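Local atomic coordinates of aldose-aldose oxidoreductase (Caulobacter crescentus, PDB entry 5A04), a protein that probably oxidises one aldose while reducing another, shuttling hydride through a bound NADP(H) cofactor. Residues Y17-I22 with K46-Q51; L85-T90 with V110-A115; R249-V252 with G257-E260. All blocks are in the same frame, centred on the assembly; numbering follows the deposited sequence.

Contact 1 (Y17-I22 with K46-Q51). With NDP (NADPH dihydro-nicotinamide-adenine-dinucleotide phosphate), chain G.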
# COMPACT_ATOMS: atom_id res chain seq x y z
N TYR A 17 1.80 20.41 -20.02
CA TYR A 17 3.03 20.32 -19.23
C TYR A 17 4.10 21.27 -19.78
O TYR A 17 4.78 21.97 -19.01
CB TYR A 17 3.56 18.88 -19.22
CG TYR A 17 4.63 18.66 -18.18
CD1 TYR A 17 4.36 18.83 -16.83
CD2 TYR A 17 5.91 18.25 -18.55
CE1 TYR A 17 5.34 18.60 -15.86
CE2 TYR A 17 6.90 18.02 -17.60
CZ TYR A 17 6.60 18.20 -16.26
OH TYR A 17 7.58 17.98 -15.32
N ALA A 18 4.21 21.31 -21.10
CA ALA A 18 5.19 22.20 -21.74
C ALA A 18 4.94 23.66 -21.37
O ALA A 18 5.86 24.34 -20.94
CB ALA A 18 5.15 22.05 -23.26
N THR A 19 3.70 24.12 -21.52
CA THR A 19 3.44 25.56 -21.42
C THR A 19 3.15 26.05 -20.01
O THR A 19 3.56 27.16 -19.64
CB THR A 19 2.25 25.99 -22.34
OG1 THR A 19 1.07 25.27 -21.98
CG2 THR A 19 2.58 25.70 -23.80
N ARG A 20 2.45 25.25 -19.21
CA ARG A 20 2.10 25.65 -17.85
C ARG A 20 3.19 25.34 -16.84
O ARG A 20 3.37 26.09 -15.88
CB ARG A 20 0.81 24.96 -17.40
CG ARG A 20 -0.47 25.70 -17.78
CD ARG A 20 -0.68 25.79 -19.28
NE ARG A 20 -2.04 26.23 -19.60
CZ ARG A 20 -2.49 26.45 -20.83
NH1 ARG A 20 -1.70 26.27 -21.87
NH2 ARG A 20 -3.75 26.85 -21.02
N ILE A 21 3.93 24.25 -17.06
CA ILE A 21 4.86 23.80 -16.04
C ILE A 21 6.33 24.02 -16.43
O ILE A 21 7.08 24.66 -15.69
CB ILE A 21 4.63 22.31 -15.71
CG1 ILE A 21 3.15 22.05 -15.44
CG2 ILE A 21 5.48 21.91 -14.53
CD1 ILE A 21 2.59 22.84 -14.24
N ILE A 22 6.75 23.50 -17.57
CA ILE A 22 8.17 23.58 -17.92
C ILE A 22 8.64 24.98 -18.37
O ILE A 22 9.61 25.52 -17.85
CB ILE A 22 8.52 22.56 -19.03
CG1 ILE A 22 8.35 21.12 -18.51
CG2 ILE A 22 9.96 22.77 -19.53
CD1 ILE A 22 9.18 20.77 -17.26
N LYS A 46 2.82 31.46 -32.46
CA LYS A 46 2.68 32.91 -32.39
C LYS A 46 2.56 33.35 -30.94
O LYS A 46 3.32 34.21 -30.47
CB LYS A 46 1.46 33.37 -33.19
CG LYS A 46 1.16 34.86 -33.05
CD LYS A 46 -0.09 35.24 -33.82
CE LYS A 46 -0.49 36.69 -33.57
NZ LYS A 46 -1.81 36.99 -34.18
N THR A 47 1.62 32.74 -30.23
CA THR A 47 1.31 33.10 -28.85
C THR A 47 2.53 32.98 -27.94
O THR A 47 2.90 33.93 -27.24
CB THR A 47 0.18 32.21 -28.31
OG1 THR A 47 -1.04 32.55 -28.97
CG2 THR A 47 0.01 32.42 -26.81
N TYR A 48 3.17 31.81 -27.95
CA TYR A 48 4.29 31.59 -27.04
C TYR A 48 5.58 32.18 -27.57
O TYR A 48 6.47 32.53 -26.80
CB TYR A 48 4.45 30.10 -26.74
CG TYR A 48 3.27 29.57 -25.98
CD1 TYR A 48 3.11 29.88 -24.63
CD2 TYR A 48 2.29 28.82 -26.60
CE1 TYR A 48 2.02 29.42 -23.93
CE2 TYR A 48 1.19 28.36 -25.90
CZ TYR A 48 1.07 28.67 -24.56
OH TYR A 48 -0.02 28.22 -23.86
N GLY A 49 5.69 32.28 -28.89
CA GLY A 49 6.84 32.91 -29.50
C GLY A 49 6.90 34.37 -29.08
O GLY A 49 7.96 34.90 -28.76
N GLU A 50 5.74 35.01 -29.09
CA GLU A 50 5.66 36.41 -28.69
C GLU A 50 5.90 36.58 -27.19
O GLU A 50 6.66 37.45 -26.77
CB GLU A 50 4.32 37.00 -29.10
CG GLU A 50 4.26 37.34 -30.58
CD GLU A 50 2.88 37.77 -31.05
OE1 GLU A 50 2.00 37.99 -30.19
OE2 GLU A 50 2.68 37.89 -32.28
N GLN A 51 5.26 35.74 -26.38
CA GLN A 51 5.45 35.82 -24.93
C GLN A 51 6.92 35.63 -24.52
O GLN A 51 7.43 36.37 -23.66
CB GLN A 51 4.57 34.79 -24.21
CG GLN A 51 4.77 34.80 -22.68
CD GLN A 51 3.85 33.85 -21.94
OE1 GLN A 51 3.07 33.12 -22.55
NE2 GLN A 51 3.92 33.88 -20.61
PA NDP G . -1.25 17.71 -23.58
O1A NDP G . -2.32 16.96 -24.30
O2A NDP G . -1.64 18.77 -22.59
O5B NDP G . -0.20 18.38 -24.65
C5B NDP G . 0.18 17.42 -25.59
C4B NDP G . 0.74 18.22 -26.77
O4B NDP G . 1.44 17.36 -27.68
C3B NDP G . -0.43 18.86 -27.57
O3B NDP G . -0.79 20.09 -27.03
C2B NDP G . 0.26 19.11 -28.91
O2B NDP G . 1.01 20.18 -28.90
C1B NDP G . 1.26 17.88 -28.98
N9A NDP G . 0.78 16.82 -29.87
C8A NDP G . 1.41 16.34 -31.01
N7A NDP G . 0.71 15.38 -31.64
C5A NDP G . -0.44 15.23 -30.87
C6A NDP G . -1.56 14.38 -30.99
N6A NDP G . -1.64 13.49 -32.04
N1A NDP G . -2.59 14.41 -30.09
C2A NDP G . -2.43 15.33 -29.07
N3A NDP G . -1.43 16.19 -28.82
C4A NDP G . -0.43 16.12 -29.75
O3 NDP G . -0.46 16.46 -22.81
PN NDP G . 0.46 16.85 -21.53
O1N NDP G . 1.37 17.98 -21.80
O2N NDP G . -0.22 16.59 -20.21
O5D NDP G . 1.52 15.45 -21.55
C5D NDP G . 2.39 15.42 -22.65
C4D NDP G . 3.59 14.52 -22.26
O4D NDP G . 4.16 15.03 -21.02
C3D NDP G . 3.13 13.05 -21.94
O3D NDP G . 4.16 12.12 -22.34
C2D NDP G . 3.01 13.03 -20.43
O2D NDP G . 3.30 11.76 -19.88
C1D NDP G . 4.17 14.01 -20.04
N1N NDP G . 3.88 14.67 -18.76
C2N NDP G . 4.82 14.65 -17.74
C3N NDP G . 4.54 15.29 -16.57
C7N NDP G . 5.52 15.27 -15.49
O7N NDP G . 5.26 15.69 -14.35
N7N NDP G . 6.80 14.77 -15.74
C4N NDP G . 3.26 16.02 -16.34
C5N NDP G . 2.32 15.94 -17.46
C6N NDP G . 2.63 15.32 -18.60
P2B NDP G . 1.00 21.19 -30.30
O1X NDP G . 1.32 20.18 -31.37
O2X NDP G . -0.41 21.68 -30.23
O3X NDP G . 2.10 22.20 -29.97
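A side-chain contact between two helices of the Rossmann domain, carried by T19 and Y48, joins helix 16-22, which follows the first strand, to helix 42-52, which follows the second. The methyl CG2 of T19 sits over one face of the Y48 ring as a CH-pi contact, 3.7 Å from the ring centroid and 24° off the normal. It is offset toward the phenol end, so its nearest ring atom is Y48 CZ at 3.4 Å. T19 reaches this place with CG2 beside its own backbone N and OG1 between N and the carbonyl carbon (chi1 59°), which sends the methyl to the ring and OG1 back to the carbonyl of G15, just before the helix, to which it is hydrogen-bonded. The opposite face of the ring is backed by T47 CG2. R20 points its CB away from Y48, but its chain bends at chi2 (64°) and swings the guanidinium round. R20 NH1 then donates to T19 OG1 at 2.9 Å, in the guanidinium plane, and passes 3.3 Å from Y48 OH at an angle too poor for a hydrogen bond. At the N-terminal end of the same segment Y17 faces the cofactor: its backbone N donates to NADPH O1N at 3.0 Å, and its ring lies over the nicotinamide, with NADPH C3N above the ring centre. The wider pi-type turn at 17-22 lets Y17 O accept from both I21 N and I22 N. The helix contact is small, about 113 Å² of buried surface, and apolar in character: T19 gives its methyl to the ring and its hydroxyl to G15 O and to R20, so contact with Y48 costs the threonine none of its polar bonding.

Contact 2 (L85-T90 with V110-A115). With NDP (NADPH dihydro-nicotinamide-adenine-dinucleotide phosphate), chain G.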
# COMPACT_ATOMS: atom_id res chain seq x y z
N LEU A 85 4.26 9.28 -29.54
CA LEU A 85 5.06 10.15 -30.40
C LEU A 85 6.49 10.38 -29.87
O LEU A 85 7.32 11.00 -30.55
CB LEU A 85 4.36 11.50 -30.59
CG LEU A 85 2.96 11.41 -31.20
CD1 LEU A 85 2.45 12.80 -31.54
CD2 LEU A 85 2.97 10.55 -32.41
N HIS A 86 6.77 9.90 -28.66
CA HIS A 86 8.10 10.09 -28.08
C HIS A 86 9.19 9.51 -28.97
O HIS A 86 10.21 10.16 -29.22
CB HIS A 86 8.20 9.46 -26.69
CG HIS A 86 7.38 10.17 -25.66
ND1 HIS A 86 7.30 9.73 -24.35
CD2 HIS A 86 6.62 11.28 -25.73
CE1 HIS A 86 6.51 10.55 -23.67
NE2 HIS A 86 6.08 11.49 -24.48
N ARG A 87 8.98 8.30 -29.47
CA ARG A 87 10.02 7.67 -30.26
C ARG A 87 10.32 8.42 -31.57
O ARG A 87 11.47 8.75 -31.81
CB ARG A 87 9.68 6.20 -30.56
CG ARG A 87 10.64 5.60 -31.61
CD ARG A 87 10.42 4.11 -31.87
NE ARG A 87 11.27 3.68 -32.99
CZ ARG A 87 11.34 2.43 -33.44
NH1 ARG A 87 10.62 1.47 -32.87
NH2 ARG A 87 12.14 2.14 -34.47
N PRO A 88 9.30 8.71 -32.41
CA PRO A 88 9.69 9.34 -33.67
C PRO A 88 10.28 10.75 -33.50
O PRO A 88 11.21 11.09 -34.21
CB PRO A 88 8.39 9.39 -34.48
CG PRO A 88 7.29 9.18 -33.48
CD PRO A 88 7.88 8.31 -32.42
N PHE A 89 9.80 11.54 -32.55
CA PHE A 89 10.39 12.86 -32.40
C PHE A 89 11.78 12.80 -31.77
O PHE A 89 12.64 13.62 -32.09
CB PHE A 89 9.48 13.78 -31.58
CG PHE A 89 8.32 14.32 -32.37
CD1 PHE A 89 8.54 15.18 -33.44
CD2 PHE A 89 7.02 13.97 -32.04
CE1 PHE A 89 7.47 15.69 -34.17
CE2 PHE A 89 5.95 14.47 -32.78
CZ PHE A 89 6.18 15.34 -33.84
N THR A 90 12.02 11.83 -30.90
CA THR A 90 13.36 11.64 -30.34
C THR A 90 14.34 11.26 -31.44
O THR A 90 15.44 11.81 -31.51
CB THR A 90 13.34 10.56 -29.23
OG1 THR A 90 12.62 11.09 -28.10
CG2 THR A 90 14.75 10.21 -28.79
N VAL A 110 9.40 -1.79 -24.77
CA VAL A 110 10.83 -2.00 -24.61
C VAL A 110 11.55 -1.76 -25.93
O VAL A 110 12.55 -1.03 -25.97
CB VAL A 110 11.11 -3.43 -24.10
CG1 VAL A 110 12.60 -3.76 -24.21
CG2 VAL A 110 10.64 -3.54 -22.65
N ALA A 111 11.04 -2.35 -27.01
CA ALA A 111 11.68 -2.21 -28.33
C ALA A 111 11.80 -0.75 -28.75
O ALA A 111 12.81 -0.34 -29.32
CB ALA A 111 10.89 -3.00 -29.37
N ASP A 112 10.77 0.04 -28.49
CA ASP A 112 10.80 1.44 -28.88
C ASP A 112 11.85 2.20 -28.08
O ASP A 112 12.55 3.06 -28.62
CB ASP A 112 9.42 2.09 -28.69
CG ASP A 112 8.41 1.64 -29.74
OD1 ASP A 112 8.82 1.21 -30.84
OD2 ASP A 112 7.19 1.74 -29.46
N CYS A 113 11.94 1.91 -26.78
CA CYS A 113 13.00 2.50 -25.96
C CYS A 113 14.37 2.14 -26.51
O CYS A 113 15.25 2.99 -26.61
CB CYS A 113 12.91 2.02 -24.50
SG CYS A 113 11.42 2.53 -23.64
N GLU A 114 14.56 0.88 -26.87
CA GLU A 114 15.85 0.45 -27.40
C GLU A 114 16.20 1.21 -28.68
O GLU A 114 17.35 1.59 -28.88
CB GLU A 114 15.85 -1.06 -27.67
CG GLU A 114 15.69 -1.88 -26.39
CD GLU A 114 15.62 -3.38 -26.65
OE1 GLU A 114 14.95 -3.79 -27.63
OE2 GLU A 114 16.23 -4.15 -25.89
N ALA A 115 15.19 1.45 -29.52
CA ALA A 115 15.41 2.18 -30.77
C ALA A 115 15.83 3.61 -30.49
O ALA A 115 16.71 4.15 -31.17
CB ALA A 115 14.15 2.15 -31.61
PA NDP G . -1.25 17.71 -23.58
O1A NDP G . -2.32 16.96 -24.30
O2A NDP G . -1.64 18.77 -22.59
O5B NDP G . -0.20 18.38 -24.65
C5B NDP G . 0.18 17.42 -25.59
C4B NDP G . 0.74 18.22 -26.77
O4B NDP G . 1.44 17.36 -27.68
C3B NDP G . -0.43 18.86 -27.57
O3B NDP G . -0.79 20.09 -27.03
C2B NDP G . 0.26 19.11 -28.91
O2B NDP G . 1.01 20.18 -28.90
C1B NDP G . 1.26 17.88 -28.98
N9A NDP G . 0.78 16.82 -29.87
C8A NDP G . 1.41 16.34 -31.01
N7A NDP G . 0.71 15.38 -31.64
C5A NDP G . -0.44 15.23 -30.87
C6A NDP G . -1.56 14.38 -30.99
N6A NDP G . -1.64 13.49 -32.04
N1A NDP G . -2.59 14.41 -30.09
C2A NDP G . -2.43 15.33 -29.07
N3A NDP G . -1.43 16.19 -28.82
C4A NDP G . -0.43 16.12 -29.75
O3 NDP G . -0.46 16.46 -22.81
PN NDP G . 0.46 16.85 -21.53
O1N NDP G . 1.37 17.98 -21.80
O2N NDP G . -0.22 16.59 -20.21
O5D NDP G . 1.52 15.45 -21.55
C5D NDP G . 2.39 15.42 -22.65
C4D NDP G . 3.59 14.52 -22.26
O4D NDP G . 4.16 15.03 -21.02
C3D NDP G . 3.13 13.05 -21.94
O3D NDP G . 4.16 12.12 -22.34
C2D NDP G . 3.01 13.03 -20.43
O2D NDP G . 3.30 11.76 -19.88
C1D NDP G . 4.17 14.01 -20.04
N1N NDP G . 3.88 14.67 -18.76
C2N NDP G . 4.82 14.65 -17.74
C3N NDP G . 4.54 15.29 -16.57
C7N NDP G . 5.52 15.27 -15.49
O7N NDP G . 5.26 15.69 -14.35
N7N NDP G . 6.80 14.77 -15.74
C4N NDP G . 3.26 16.02 -16.34
C5N NDP G . 2.32 15.94 -17.46
C6N NDP G . 2.63 15.32 -18.60
P2B NDP G . 1.00 21.19 -30.30
O1X NDP G . 1.32 20.18 -31.37
O2X NDP G . -0.41 21.68 -30.23
O3X NDP G . 2.10 22.20 -29.97
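D112 OD1 receives R87 NH1 at 2.7 Å, the salt bridge that ties helix 86-95 to the first turn of helix 110-123. The nitrogen meets OD1 on its anti side, 21° out of the carboxylate plane, while OD1 lies in the plane of the guanidinium; the two flat groups are turned 65° against each other. The arginine chain runs extended from CG to NE, with CG anti to the backbone N (chi1 169°), which carries the guanidinium across to helix 110-123. R87 CD also passes 3.5 Å from D112 OD1, bringing the aliphatic part of the chain alongside the acid. A115 CB comes over the centre of one guanidinium face, 3.4 Å from R87 CZ, so the group is gripped at an edge by charge and covered on a face by a methyl. R87 NE is paired with E91 in its own helix, and these two acids probably fix how the guanidinium is turned. A methionine in place of R87 would probably leave D112 and E91 without their cationic mate, and its flexible thioether would be free to turn beside A115. On the cofactor side, H86 NE2 makes a weak hydrogen bond to O3D of the nicotinamide ribose of NADPH at 2.9 Å, and also bonds to T81 O; L85 CD1 comes 3.1 Å from NADPH N7A of the adenine. One turn on, T90 N and T90 OG1 reach H86 O from opposite faces of its plane. The two helices thus meet at the surface of the Rossmann domain: T90 packs inward on strand 99-102, C113 and V110 lean on helix 314-333, and H86 ND1 is held by M106 O in the loop between strand 99-102 and helix 110-123.

Contact 3 (R249-V252 with G257-E260)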
# COMPACT_ATOMS: atom_id res chain seq x y z
N ARG A 249 1.91 9.11 -3.06
CA ARG A 249 2.63 8.92 -1.81
C ARG A 249 3.54 7.72 -1.86
O ARG A 249 3.36 6.82 -2.67
CB ARG A 249 1.62 8.74 -0.66
CG ARG A 249 0.74 7.49 -0.80
CD ARG A 249 -0.30 7.43 0.31
NE ARG A 249 -0.92 6.10 0.39
CZ ARG A 249 -1.31 5.53 1.52
NH1 ARG A 249 -1.17 6.16 2.68
NH2 ARG A 249 -1.85 4.31 1.49
N TYR A 250 4.52 7.72 -0.97
CA TYR A 250 5.19 6.47 -0.66
C TYR A 250 5.70 6.44 0.76
O TYR A 250 5.95 7.49 1.36
CB TYR A 250 6.33 6.18 -1.65
CG TYR A 250 7.50 7.14 -1.77
CD1 TYR A 250 8.44 7.29 -0.74
CD2 TYR A 250 7.72 7.84 -2.95
CE1 TYR A 250 9.54 8.13 -0.89
CE2 TYR A 250 8.81 8.68 -3.11
CZ TYR A 250 9.72 8.81 -2.08
OH TYR A 250 10.81 9.64 -2.27
N ARG A 251 5.80 5.22 1.30
CA ARG A 251 6.50 4.98 2.56
C ARG A 251 7.51 3.86 2.33
O ARG A 251 7.15 2.82 1.78
CB ARG A 251 5.54 4.60 3.69
CG ARG A 251 6.31 4.35 4.99
CD ARG A 251 5.44 3.82 6.11
NE ARG A 251 4.44 4.79 6.53
CZ ARG A 251 3.64 4.62 7.58
NH1 ARG A 251 3.72 3.51 8.31
NH2 ARG A 251 2.76 5.55 7.90
N VAL A 252 8.75 4.09 2.73
CA VAL A 252 9.76 3.04 2.68
C VAL A 252 10.12 2.70 4.13
O VAL A 252 10.32 3.59 4.96
CB VAL A 252 11.01 3.47 1.84
CG1 VAL A 252 11.53 4.85 2.25
CG2 VAL A 252 12.13 2.40 1.90
N GLY A 257 13.19 1.73 11.15
CA GLY A 257 12.19 2.78 11.03
C GLY A 257 11.73 3.01 9.60
O GLY A 257 11.96 2.17 8.72
N TRP A 258 11.08 4.14 9.36
CA TRP A 258 10.50 4.37 8.05
C TRP A 258 10.42 5.86 7.72
O TRP A 258 10.53 6.72 8.60
CB TRP A 258 9.10 3.71 7.95
CG TRP A 258 8.09 4.06 9.05
CD1 TRP A 258 7.73 3.28 10.11
CD2 TRP A 258 7.29 5.26 9.15
NE1 TRP A 258 6.79 3.92 10.88
CE2 TRP A 258 6.49 5.13 10.31
CE3 TRP A 258 7.18 6.42 8.38
CZ2 TRP A 258 5.60 6.13 10.71
CZ3 TRP A 258 6.30 7.40 8.78
CH2 TRP A 258 5.52 7.26 9.94
N VAL A 259 10.29 6.16 6.43
CA VAL A 259 10.09 7.53 6.01
C VAL A 259 9.04 7.55 4.90
O VAL A 259 8.99 6.65 4.06
CB VAL A 259 11.42 8.21 5.54
CG1 VAL A 259 12.12 7.40 4.49
CG2 VAL A 259 11.17 9.62 5.04
N GLU A 260 8.18 8.56 4.93
CA GLU A 260 7.15 8.66 3.91
C GLU A 260 7.03 10.09 3.42
O GLU A 260 7.40 11.03 4.13
CB GLU A 260 5.80 8.19 4.45
CG GLU A 260 5.19 9.12 5.50
CD GLU A 260 3.88 8.58 6.08
OE1 GLU A 260 3.49 7.43 5.74
OE2 GLU A 260 3.26 9.29 6.89
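R251 lays its guanidinium flat on the indole of W258, planes 4° apart, with R251 CZ 3.8 Å from the centroid of the six-membered ring: a cation-pi stack on one face of an antiparallel hairpin. R251 starts with CG anti to the backbone N (chi1 179°) and turns at chi3 (-65°), which brings the guanidinium over the ring. Its edge grips E260, R251 NE and NH2 both donating to E260 OE1, at 2.9 and 3.0 Å, from above the carboxylate plane. E260 CG lies between backbone N and carbonyl carbon, and the chain extended beyond it brings OE1 to that edge. R251 NH2 has a further salt-bridge partner, D262 of the second subunit, and E260 OE2 pairs with R273. On the other face, V252 and V259 point the same way side by side, their CG1 methyls packed tightly at 3.4 Å. The backbones of V252 and V259 form the hydrogen-bonded pair, N to O in both directions; R251 and E260 form the neighbouring non-hydrogen-bonded pair. The hairpin lies within the mixed sheet of the C-terminal domain, strand 156-162 flanking 247-254 and strand 272-275 flanking 257-261; the valine face rests on helix 137-147, while the R251 face meets the second subunit.

How the contacts relate
Contacts 1 and 2 both belong to the Rossmann domain and both touch the NADPH, yet not each other: their centres lie about 25 Å apart and their nearest atoms about 9 Å. Contact 1 meets the nicotinamide half and its phosphate, whereas contact 2 reaches the adenine and the nicotinamide ribose, so together they border the dinucleotide at different places along its length. Contact 3 lies in the C-terminal domain, across the centre of the chain, about 36 Å from contact 1 and about 33 Å from contact 2 between centres. The bound glucose is about 11 Å from the R20 side chain and about 12 Å from that of Y250, and contact 3 meets the second subunit through R251.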